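Local coordinates for protein putative citrate lyase, alfa subunit (Streptococcus mutans, PDB 2HJ0) that is of unknown function but is named a putative citrate lyase alpha subunit, with two mixed, mainly parallel beta sheets flanked by helices, at residues 91-96 with 115-120; 54-59 with 85-90. One frame throughout, in Å; residues are numbered along the deposited sequence.

Contact 1. Residues 91-96 with 115-120; sequences GIKDIS and NGVVTN
Lys93 reaches Asn115, the residue that follows helix 109-114. Lys93 NZ donates a hydrogen bond of 2.6 Å to Asn115 O. The Lys93 side chain is extended beyond CG, and its methylenes run past the Gly116 carbonyl on the way. Gly116, with positive phi, lies in the short link between helix 109-114 and strand 118-123. Gly116 O accepts a bond from Asp94 N at 3.0 Å. This bond is nearly straight (170° at the hydrogen) and lies in the carbonyl plane. The CB of Val117 points away from 91-96, yet CG1 lies 3.7 Å from Ile92 O. Val117 O takes the amide of Ile95, with N to O 2.9 Å; the donor is tilted from the carbonyl plane. Val118 pairs with Ile95 in a parallel bridge, CA to CA 4.8 Å, and both side chains lie on the same face of the sheet. Thr119 N then donates to Ile95 O at 3.0 Å, so Ile95 bonds to the residues before and after Val118. The hydroxyl of Thr119 sits between its backbone N and carbonyl carbon (chi1 51°). From there OG1 donates to Asp94 OD1 at 3.0 Å and meets the carboxylate from above, 49° out of its plane. Asn120 places CB 3.4 Å from Ser96 OG, on the other face from Val118. The two strands are the first and last elements of a beta-alpha-beta unit, with helix 109-114 between them, as in Rossmann-like sheets. Strand 95-99 is flanked by strands 118-123 and 66-69; Ser96 has backbone bonds to Ile67 and to Met65 just before strand 66-69. Val117 and Val118 pack on His112 of helix 109-114, and Ile92 and Val117 meet helix 79-89 at Ile87 and Ala88.

Contact 2. Residues 54-59 with 85-90; sequences EAIEKT and DEIAKM
Ile56 puts its outermost methyl against two side chains of 85-90. CD1 is 3.5 Å from Ile87 CD1 and also 3.5 Å from Glu86 CG. The ethyl branch of Ile56 is extended (chi2 172°), which carries CD1 out toward helix 79-89. Ile87 is bent instead (chi2 -73°). This turns its CD1 back to Ile56, where it also lies 3.6 Å from Ile56 CG2. The contact joins helices 52-58 and 79-89, which pack by the mainly parallel, Rossmann-like sheet. Leu61, in the loop after helix 52-58, packs on both Ile56 and Ile87. Met90, a selenomethionine, follows helix 79-89. It runs past Ile56 in the opposite direction, with SE 3.8 Å from Ile56 CG2. A bend at its last torsion (chi3 75°) brings the terminal CE near the backbone of Glu57, 4.4 Å from Glu57 N. Glu86 touches Ile56 through CB and CG. Its chain is bent beyond CG, and OE1 is hydrogen-bonded to His53 of helix 52-58. On the side turned from helix 52-58, Lys89 NZ is 3.0 Å from Asp85 OD1, one helical turn earlier, a salt bridge that uses the syn lone pair of OD1.

Overall arrangement
From the N terminus, helix 52-58 comes first. The chain passes through strand 66-69 and returns along helix 79-89, where contact 2 closes the first loop. Gly91 then ends that helix in a Schellman motif, with Ile92 N probably hydrogen-bonded to Ile87 O. The chain enters strand 95-99, passes through helix 109-114 and reaches strand 118-123, where contact 1 closes the second loop. The loops follow in series and neither nest nor cross. The centres of contacts 1 and 2 are about 13 Å apart, and the contacts touch where Ile92 packs on Ile56 and Ile95 on Ile87. Contact 2 joins two helices beside the sheet; contact 1 joins two of its parallel strands.

Contact 1. Residues 91-96 with 115-120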
ATOM      1  N   GLY A  91     -18.711 -11.564  27.679  1.00 22.09           N
ATOM      2  CA  GLY A  91     -19.391 -12.817  27.411  1.00 21.13           C
ATOM      3  C   GLY A  91     -19.307 -13.338  25.988  1.00 20.36           C
ATOM      4  O   GLY A  91     -20.101 -14.179  25.588  1.00 20.21           O
ATOM      5  N   ILE A  92     -18.360 -12.848  25.203  1.00 21.78           N
ATOM      6  CA  ILE A  92     -18.241 -13.344  23.835  1.00 22.17           C
ATOM      7  C   ILE A  92     -17.343 -14.577  23.861  1.00 23.89           C
ATOM      8  O   ILE A  92     -16.339 -14.599  24.579  1.00 24.95           O
ATOM      9  CB  ILE A  92     -17.666 -12.264  22.896  1.00 19.07           C
ATOM     10  CG1 ILE A  92     -18.710 -11.152  22.718  1.00 18.19           C
ATOM     11  CG2 ILE A  92     -17.285 -12.880  21.571  1.00 17.45           C
ATOM     12  CD1 ILE A  92     -18.304 -10.015  21.821  1.00 15.93           C
ATOM     13  N   LYS A  93     -17.719 -15.608  23.103  1.00 24.73           N
ATOM     14  CA  LYS A  93     -16.948 -16.846  23.062  1.00 24.16           C
ATOM     15  C   LYS A  93     -16.844 -17.458  21.673  1.00 22.56           C
ATOM     16  O   LYS A  93     -17.401 -16.937  20.706  1.00 21.48           O
ATOM     17  CB  LYS A  93     -17.540 -17.886  24.024  1.00 26.23           C
ATOM     18  CG  LYS A  93     -17.354 -17.568  25.509  1.00 28.75           C
ATOM     19  CD  LYS A  93     -17.629 -18.792  26.390  1.00 30.89           C
ATOM     20  CE  LYS A  93     -17.347 -18.501  27.860  1.00 31.84           C
ATOM     21  NZ  LYS A  93     -17.520 -19.712  28.724  1.00 34.00           N
ATOM     22  N   ASP A  94     -16.108 -18.567  21.594  1.00 21.11           N
ATOM     23  CA  ASP A  94     -15.895 -19.290  20.345  1.00 20.00           C
ATOM     24  C   ASP A  94     -15.223 -18.376  19.321  1.00 19.07           C
ATOM     25  O   ASP A  94     -15.564 -18.392  18.133  1.00 19.17           O
ATOM     26  CB  ASP A  94     -17.238 -19.803  19.813  1.00 21.44           C
ATOM     27  CG  ASP A  94     -17.086 -20.781  18.655  1.00 23.13           C
ATOM     28  OD1 ASP A  94     -16.238 -21.705  18.748  1.00 21.95           O
ATOM     29  OD2 ASP A  94     -17.836 -20.632  17.656  1.00 24.08           O
ATOM     30  N   ILE A  95     -14.270 -17.577  19.799  1.00 16.72           N
ATOM     31  CA  ILE A  95     -13.544 -16.653  18.939  1.00 15.09           C
ATOM     32  C   ILE A  95     -12.332 -17.328  18.343  1.00 14.59           C
ATOM     33  O   ILE A  95     -11.652 -18.107  19.007  1.00 13.19           O
ATOM     34  CB  ILE A  95     -13.080 -15.390  19.706  1.00 14.67           C
ATOM     35  CG1 ILE A  95     -14.299 -14.532  20.052  1.00 13.19           C
ATOM     36  CG2 ILE A  95     -12.096 -14.578  18.862  1.00 13.27           C
ATOM     37  CD1 ILE A  95     -15.123 -14.162  18.846  1.00  8.61           C
ATOM     38  N   SER A  96     -12.079 -17.034  17.074  1.00 14.15           N
ATOM     39  CA  SER A  96     -10.938 -17.609  16.373  1.00 12.64           C
ATOM     40  C   SER A  96      -9.805 -16.582  16.376  1.00 11.85           C
ATOM     41  O   SER A  96      -9.942 -15.488  15.840  1.00 11.79           O
ATOM     42  CB  SER A  96     -11.350 -17.963  14.948  1.00 10.91           C
ATOM     43  OG  SER A  96     -10.452 -18.903  14.420  1.00 10.67           O
ATOM     44  N   ASN A 115     -11.876 -21.540  29.237  1.00 22.57           N
ATOM     45  CA  ASN A 115     -13.258 -21.071  29.368  1.00 21.44           C
ATOM     46  C   ASN A 115     -14.006 -20.923  28.048  1.00 20.82           C
ATOM     47  O   ASN A 115     -15.095 -20.339  27.998  1.00 21.04           O
ATOM     48  CB  ASN A 115     -13.290 -19.742  30.120  1.00 21.90           C
ATOM     49  CG  ASN A 115     -12.703 -19.859  31.505  1.00 24.35           C
ATOM     50  OD1 ASN A 115     -12.945 -20.852  32.197  1.00 24.48           O
ATOM     51  ND2 ASN A 115     -11.930 -18.846  31.929  1.00 23.86           N
ATOM     52  N   GLY A 116     -13.413 -21.440  26.978  1.00 19.47           N
ATOM     53  CA  GLY A 116     -14.044 -21.379  25.670  1.00 17.81           C
ATOM     54  C   GLY A 116     -14.081 -20.036  24.961  1.00 16.62           C
ATOM     55  O   GLY A 116     -14.746 -19.904  23.935  1.00 15.41           O
ATOM     56  N   VAL A 117     -13.383 -19.033  25.483  1.00 16.00           N
ATOM     57  CA  VAL A 117     -13.392 -17.725  24.823  1.00 15.89           C
ATOM     58  C   VAL A 117     -12.683 -17.811  23.475  1.00 14.74           C
ATOM     59  O   VAL A 117     -13.131 -17.219  22.493  1.00 13.70           O
ATOM     60  CB  VAL A 117     -12.704 -16.644  25.672  1.00 16.49           C
ATOM     61  CG1 VAL A 117     -12.765 -15.318  24.946  1.00 14.66           C
ATOM     62  CG2 VAL A 117     -13.394 -16.526  27.023  1.00 15.88           C
ATOM     63  N   VAL A 118     -11.571 -18.543  23.450  1.00 13.87           N
ATOM     64  CA  VAL A 118     -10.799 -18.765  22.236  1.00 13.61           C
ATOM     65  C   VAL A 118     -10.877 -20.265  21.932  1.00 14.12           C
ATOM     66  O   VAL A 118     -10.571 -21.103  22.785  1.00 15.47           O
ATOM     67  CB  VAL A 118      -9.314 -18.342  22.414  1.00 14.38           C
ATOM     68  CG1 VAL A 118      -8.553 -18.536  21.102  1.00 13.83           C
ATOM     69  CG2 VAL A 118      -9.230 -16.887  22.865  1.00 11.66           C
ATOM     70  N   THR A 119     -11.275 -20.598  20.712  1.00 13.61           N
ATOM     71  CA  THR A 119     -11.459 -21.988  20.307  1.00 12.42           C
ATOM     72  C   THR A 119     -10.541 -22.454  19.183  1.00 12.86           C
ATOM     73  O   THR A 119     -10.455 -23.650  18.908  1.00 13.83           O
ATOM     74  CB  THR A 119     -12.921 -22.188  19.870  1.00 12.79           C
ATOM     75  OG1 THR A 119     -13.277 -21.174  18.912  1.00 12.57           O
ATOM     76  CG2 THR A 119     -13.848 -22.069  21.070  1.00 11.26           C
ATOM     77  N   ASN A 120      -9.885 -21.503  18.521  1.00 13.17           N
ATOM     78  CA  ASN A 120      -8.961 -21.784  17.422  1.00 12.08           C
ATOM     79  C   ASN A 120      -7.845 -20.748  17.414  1.00 11.20           C
ATOM     80  O   ASN A 120      -8.080 -19.555  17.612  1.00 11.89           O
ATOM     81  CB  ASN A 120      -9.681 -21.759  16.070  1.00 12.75           C
ATOM     82  CG  ASN A 120     -10.580 -22.953  15.871  1.00 13.34           C
ATOM     83  OD1 ASN A 120     -11.557 -23.125  16.586  1.00 17.13           O
ATOM     84  ND2 ASN A 120     -10.252 -23.791  14.902  1.00 13.10           N
TER

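Contact 2. Residues 54-59 with 85-90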
ATOM      1  N   GLU A  54     -15.994  -0.127  23.584  1.00 19.06           N
ATOM      2  CA  GLU A  54     -16.793   0.450  22.501  1.00 18.61           C
ATOM      3  C   GLU A  54     -16.289  -0.016  21.136  1.00 18.26           C
ATOM      4  O   GLU A  54     -17.050  -0.127  20.174  1.00 16.47           O
ATOM      5  CB  GLU A  54     -16.755   1.977  22.564  1.00 19.99           C
ATOM      6  CG  GLU A  54     -17.709   2.670  21.607  1.00 23.02           C
ATOM      7  CD  GLU A  54     -17.560   4.188  21.621  1.00 26.42           C
ATOM      8  OE1 GLU A  54     -18.363   4.871  20.948  1.00 28.01           O
ATOM      9  OE2 GLU A  54     -16.641   4.710  22.297  1.00 27.56           O
ATOM     10  N   ALA A  55     -14.997  -0.290  21.049  1.00 18.12           N
ATOM     11  CA  ALA A  55     -14.444  -0.749  19.798  1.00 19.30           C
ATOM     12  C   ALA A  55     -15.062  -2.097  19.473  1.00 19.72           C
ATOM     13  O   ALA A  55     -15.540  -2.313  18.364  1.00 20.50           O
ATOM     14  CB  ALA A  55     -12.927  -0.879  19.908  1.00 21.82           C
ATOM     15  N   ILE A  56     -15.048  -3.006  20.447  1.00 20.19           N
ATOM     16  CA  ILE A  56     -15.598  -4.354  20.261  1.00 20.37           C
ATOM     17  C   ILE A  56     -17.074  -4.243  19.923  1.00 20.85           C
ATOM     18  O   ILE A  56     -17.609  -4.980  19.093  1.00 20.18           O
ATOM     19  CB  ILE A  56     -15.431  -5.204  21.542  1.00 18.80           C
ATOM     20  CG1 ILE A  56     -13.951  -5.249  21.933  1.00 19.22           C
ATOM     21  CG2 ILE A  56     -15.952  -6.610  21.306  1.00 18.28           C
ATOM     22  CD1 ILE A  56     -13.665  -5.879  23.271  1.00 19.33           C
ATOM     23  N   GLU A  57     -17.711  -3.281  20.570  1.00 22.64           N
ATOM     24  CA  GLU A  57     -19.123  -3.036  20.394  1.00 25.37           C
ATOM     25  C   GLU A  57     -19.427  -2.526  18.990  1.00 25.21           C
ATOM     26  O   GLU A  57     -20.057  -3.215  18.184  1.00 26.00           O
ATOM     27  CB  GLU A  57     -19.581  -2.019  21.430  1.00 27.75           C
ATOM     28  CG  GLU A  57     -21.076  -1.876  21.552  1.00 33.65           C
ATOM     29  CD  GLU A  57     -21.456  -0.605  22.280  1.00 37.27           C
ATOM     30  OE1 GLU A  57     -21.449   0.482  21.640  1.00 39.58           O
ATOM     31  OE2 GLU A  57     -21.736  -0.695  23.497  1.00 38.79           O
ATOM     32  N   LYS A  58     -18.967  -1.323  18.684  1.00 24.76           N
ATOM     33  CA  LYS A  58     -19.234  -0.757  17.373  1.00 24.88           C
ATOM     34  C   LYS A  58     -18.675  -1.572  16.219  1.00 23.57           C
ATOM     35  O   LYS A  58     -18.927  -1.259  15.058  1.00 23.74           O
ATOM     36  CB  LYS A  58     -18.712   0.681  17.295  1.00 26.11           C
ATOM     37  CG  LYS A  58     -19.517   1.661  18.151  1.00 28.96           C
ATOM     38  CD  LYS A  58     -19.269   3.117  17.768  1.00 32.05           C
ATOM     39  CE  LYS A  58     -19.596   3.371  16.275  1.00 34.26           C
ATOM     40  NZ  LYS A  58     -19.327   4.775  15.808  1.00 35.04           N
ATOM     41  N   THR A  59     -17.935  -2.625  16.534  1.00 22.11           N
ATOM     42  CA  THR A  59     -17.342  -3.436  15.493  1.00 20.98           C
ATOM     43  C   THR A  59     -18.258  -4.614  15.172  1.00 22.27           C
ATOM     44  O   THR A  59     -18.080  -5.305  14.169  1.00 21.91           O
ATOM     45  CB  THR A  59     -15.958  -3.885  15.937  1.00 19.65           C
ATOM     46  OG1 THR A  59     -15.144  -4.097  14.789  1.00 21.78           O
ATOM     47  CG2 THR A  59     -16.032  -5.142  16.744  1.00 19.27           C
ATOM     48  N   ASP A  85      -9.256  -9.934  26.865  1.00 27.22           N
ATOM     49  CA  ASP A  85      -9.861  -9.854  28.182  1.00 27.90           C
ATOM     50  C   ASP A  85     -11.213  -9.157  28.134  1.00 28.04           C
ATOM     51  O   ASP A  85     -12.171  -9.596  28.768  1.00 29.32           O
ATOM     52  CB  ASP A  85      -8.923  -9.133  29.142  1.00 28.95           C
ATOM     53  CG  ASP A  85      -9.413  -9.176  30.564  1.00 31.34           C
ATOM     54  OD1 ASP A  85     -10.292  -8.350  30.907  1.00 32.31           O
ATOM     55  OD2 ASP A  85      -8.924 -10.039  31.331  1.00 32.92           O
ATOM     56  N   GLU A  86     -11.302  -8.076  27.372  1.00 27.76           N
ATOM     57  CA  GLU A  86     -12.560  -7.357  27.265  1.00 27.05           C
ATOM     58  C   GLU A  86     -13.580  -8.220  26.522  1.00 26.52           C
ATOM     59  O   GLU A  86     -14.780  -8.149  26.789  1.00 25.99           O
ATOM     60  CB  GLU A  86     -12.350  -6.030  26.540  1.00 28.24           C
ATOM     61  CG  GLU A  86     -13.536  -5.077  26.653  1.00 30.69           C
ATOM     62  CD  GLU A  86     -13.869  -4.718  28.096  1.00 31.68           C
ATOM     63  OE1 GLU A  86     -15.034  -4.925  28.507  1.00 32.02           O
ATOM     64  OE2 GLU A  86     -12.966  -4.233  28.817  1.00 33.37           O
ATOM     65  N   ILE A  87     -13.107  -9.034  25.581  1.00 25.58           N
ATOM     66  CA  ILE A  87     -14.010  -9.910  24.850  1.00 24.88           C
ATOM     67  C   ILE A  87     -14.586 -10.903  25.867  1.00 26.35           C
ATOM     68  O   ILE A  87     -15.788 -11.157  25.888  1.00 26.65           O
ATOM     69  CB  ILE A  87     -13.287 -10.739  23.758  1.00 23.92           C
ATOM     70  CG1 ILE A  87     -12.481  -9.837  22.823  1.00 23.42           C
ATOM     71  CG2 ILE A  87     -14.315 -11.535  22.964  1.00 23.06           C
ATOM     72  CD1 ILE A  87     -13.308  -9.019  21.858  1.00 23.57           C
ATOM     73  N   ALA A  88     -13.724 -11.468  26.709  1.00 25.48           N
ATOM     74  CA  ALA A  88     -14.185 -12.430  27.697  1.00 25.20           C
ATOM     75  C   ALA A  88     -15.202 -11.777  28.630  1.00 25.80           C
ATOM     76  O   ALA A  88     -16.289 -12.306  28.833  1.00 26.67           O
ATOM     77  CB  ALA A  88     -13.006 -12.986  28.488  1.00 23.90           C
ATOM     78  N   LYS A  89     -14.848 -10.619  29.178  1.00 25.97           N
ATOM     79  CA  LYS A  89     -15.718  -9.893  30.092  1.00 26.43           C
ATOM     80  C   LYS A  89     -17.091  -9.645  29.482  1.00 27.21           C
ATOM     81  O   LYS A  89     -18.103  -9.647  30.186  1.00 28.53           O
ATOM     82  CB  LYS A  89     -15.096  -8.546  30.460  1.00 26.72           C
ATOM     83  CG  LYS A  89     -14.547  -8.436  31.877  1.00 28.28           C
ATOM     84  CD  LYS A  89     -13.363  -9.367  32.108  1.00 29.71           C
ATOM     85  CE  LYS A  89     -12.585  -8.989  33.371  1.00 29.51           C
ATOM     86  NZ  LYS A  89     -12.036  -7.601  33.294  1.00 29.40           N
HETATM   87  N   MSE A  90     -17.131  -9.429  28.173  1.00 27.08           N
HETATM   88  CA  MSE A  90     -18.392  -9.165  27.494  1.00 26.88           C
HETATM   89  C   MSE A  90     -19.156 -10.435  27.142  1.00 24.84           C
HETATM   90  O   MSE A  90     -20.127 -10.391  26.388  1.00 24.37           O
HETATM   91  CB  MSE A  90     -18.149  -8.352  26.220  1.00 31.59           C
HETATM   92  CG  MSE A  90     -17.710  -6.916  26.468  1.00 37.25           C
HETATM   93 SE   MSE A  90     -17.247  -5.964  24.846  1.00 47.47          SE
HETATM   94  CE  MSE A  90     -19.008  -5.618  24.101  1.00 41.28           C
TER